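Local coordinates for alginate lyase (Paenibacillus sp. FPU-7, PDB 6KFN), which probably cleaves alginate by beta-elimination, on a right-handed parallel beta-helix scaffold, at residues A[24-29]-A[50-55]. Residues are numbered along the deposited sequence; the frame is centred on the assembly and turned at random.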
loop_
_atom_site.group_PDB
_atom_site.type_symbol
_atom_site.label_atom_id
_atom_site.label_comp_id
_atom_site.label_asym_id
_atom_site.label_seq_id
_atom_site.Cartn_x
_atom_site.Cartn_y
_atom_site.Cartn_z
ATOM N N GLY A 24 22.437 6.831 9.154
ATOM C CA GLY A 24 22.346 7.992 10.016
ATOM C C GLY A 24 22.145 9.311 9.294
ATOM O O GLY A 24 21.980 10.343 9.941
ATOM N N ASP A 25 22.118 9.301 7.970
ATOM C CA ASP A 25 21.847 10.537 7.244
ATOM C C ASP A 25 20.401 10.985 7.480
ATOM O O ASP A 25 19.481 10.172 7.515
ATOM C CB ASP A 25 22.086 10.383 5.744
ATOM C CG ASP A 25 23.520 10.456 5.309
ATOM O OD1 ASP A 25 24.407 10.775 6.152
ATOM O OD2 ASP A 25 23.756 10.241 4.109
ATOM N N ASP A 26 20.214 12.309 7.523
ATOM C CA ASP A 26 18.903 12.965 7.598
ATOM C C ASP A 26 18.834 13.907 6.399
ATOM O O ASP A 26 19.449 14.969 6.423
ATOM C CB ASP A 26 18.789 13.687 8.918
ATOM C CG ASP A 26 17.410 14.207 9.234
ATOM O OD1 ASP A 26 16.440 13.761 8.618
ATOM O OD2 ASP A 26 17.323 15.065 10.174
ATOM N N ILE A 27 18.118 13.470 5.365
ATOM C CA ILE A 27 17.946 14.219 4.131
ATOM C C ILE A 27 16.630 14.986 4.272
ATOM O O ILE A 27 15.554 14.391 4.313
ATOM C CB ILE A 27 17.935 13.288 2.918
ATOM C CG1 ILE A 27 19.215 12.455 2.862
ATOM C CG2 ILE A 27 17.714 14.106 1.653
ATOM C CD1 ILE A 27 19.148 11.318 1.822
ATOM N N VAL A 28 16.753 16.314 4.385
ATOM C CA VAL A 28 15.657 17.183 4.805
ATOM C C VAL A 28 15.268 18.064 3.630
ATOM O O VAL A 28 16.069 18.890 3.179
ATOM C CB VAL A 28 16.038 18.024 6.028
ATOM C CG1 VAL A 28 14.828 18.811 6.502
ATOM C CG2 VAL A 28 16.599 17.139 7.162
ATOM N N LEU A 29 14.060 17.865 3.107
ATOM C CA LEU A 29 13.618 18.492 1.879
ATOM C C LEU A 29 12.760 19.729 2.156
ATOM O O LEU A 29 11.829 19.708 2.964
ATOM C CB LEU A 29 12.841 17.493 1.041
ATOM C CG LEU A 29 13.602 16.214 0.686
ATOM C CD1 LEU A 29 12.815 15.391 -0.295
ATOM C CD2 LEU A 29 14.988 16.546 0.158
ATOM N N PRO A 50 19.203 4.520 10.939
ATOM C CA PRO A 50 18.369 4.522 9.731
ATOM C C PRO A 50 18.822 5.651 8.818
ATOM O O PRO A 50 19.530 6.578 9.229
ATOM C CB PRO A 50 16.950 4.743 10.270
ATOM C CG PRO A 50 17.184 5.479 11.578
ATOM C CD PRO A 50 18.452 4.888 12.133
ATOM N N ILE A 51 18.374 5.589 7.568
ATOM C CA ILE A 51 18.562 6.665 6.600
ATOM C C ILE A 51 17.203 7.335 6.441
ATOM O O ILE A 51 16.219 6.657 6.174
ATOM C CB ILE A 51 19.118 6.169 5.253
ATOM C CG1 ILE A 51 20.372 5.351 5.458
ATOM C CG2 ILE A 51 19.396 7.380 4.352
ATOM C CD1 ILE A 51 20.974 4.753 4.194
ATOM N N THR A 52 17.134 8.654 6.639
ATOM C CA THR A 52 15.867 9.368 6.620
ATOM C C THR A 52 15.788 10.288 5.409
ATOM O O THR A 52 16.734 11.013 5.109
ATOM C CB THR A 52 15.710 10.181 7.911
ATOM O OG1 THR A 52 15.724 9.262 9.010
ATOM C CG2 THR A 52 14.422 10.973 7.965
ATOM N N ILE A 53 14.619 10.282 4.754
ATOM C CA ILE A 53 14.226 11.328 3.821
ATOM C C ILE A 53 12.913 11.898 4.346
ATOM O O ILE A 53 11.961 11.152 4.548
ATOM C CB ILE A 53 14.108 10.786 2.398
ATOM C CG1 ILE A 53 13.859 11.968 1.423
ATOM C CG2 ILE A 53 13.293 9.571 2.307
ATOM C CD1 ILE A 53 13.912 11.482 -0.007
ATOM N N ARG A 54 12.882 13.205 4.575
ATOM C CA ARG A 54 11.711 13.806 5.192
ATOM C C ARG A 54 11.513 15.217 4.703
ATOM O O ARG A 54 12.437 15.871 4.239
ATOM C CB ARG A 54 11.797 13.760 6.719
ATOM C CG ARG A 54 12.909 14.617 7.289
ATOM C CD ARG A 54 12.956 14.466 8.788
ATOM N NE ARG A 54 14.082 15.184 9.372
ATOM C CZ ARG A 54 14.052 16.422 9.833
ATOM N NH1 ARG A 54 12.935 17.148 9.810
ATOM N NH2 ARG A 54 15.156 16.962 10.318
ATOM N N SER A 55 10.303 15.706 4.878
ATOM C CA SER A 55 10.011 17.097 4.656
ATOM C C SER A 55 10.517 17.903 5.864
ATOM O O SER A 55 10.452 17.462 7.022
ATOM C CB SER A 55 8.491 17.200 4.451
ATOM O OG SER A 55 8.082 18.467 4.035
HETATM O O HOH W 1 18.416 9.017 9.793
#
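D26 and R54 meet across two parallel strands in a side-on salt bridge. NE of R54 lies 2.9 Å from OD1 of D26, which receives it on its syn lone pair, while NH2 reaches OD2 at 2.9 Å in a straighter bond (165°). Carboxylate and guanidinium are nearly coplanar, 27° apart. The arginine gets there because its CG sits between the backbone N and the carbonyl carbon (chi1 66°), from where an extended chain leans over to the partner strand. V28 flanks the same group: its CG2 comes within 3.5 Å of R54 NH2, and the branched valine lies over one face of the guanidinium while the aspartate takes the edge. Without the R54 guanidinium, as with an alanine here, the D26 carboxylate would probably be left without its cationic mate and free to turn.

The backbones pair in parallel register, D26 with T52 through L29 with S55. T52 N donates to D25 O and I27 N to T52 O; R54 N then reaches I27 O, and L29 N reaches R54 O. G24 N binds P50 O, and the T52 hydroxyl donates to a water that in turn donates to both D25 O and P50 O. G24 has a positive phi, where a side chain would strike the preceding carbonyl.

On the other face I27, L29 and I53 are buried and fill it with apolar branches; L29 CD1 packs obliquely on I53 CG1 in the modelled conformer, I53 having a second one.

The two strands belong to successive turns near the N-terminal end of the beta-helix. Strand 4-8 pairs with 25-29 on one side and strand 82-85 with 51-55 on the other, while helix 11-19 packs L14 against I27 and I53.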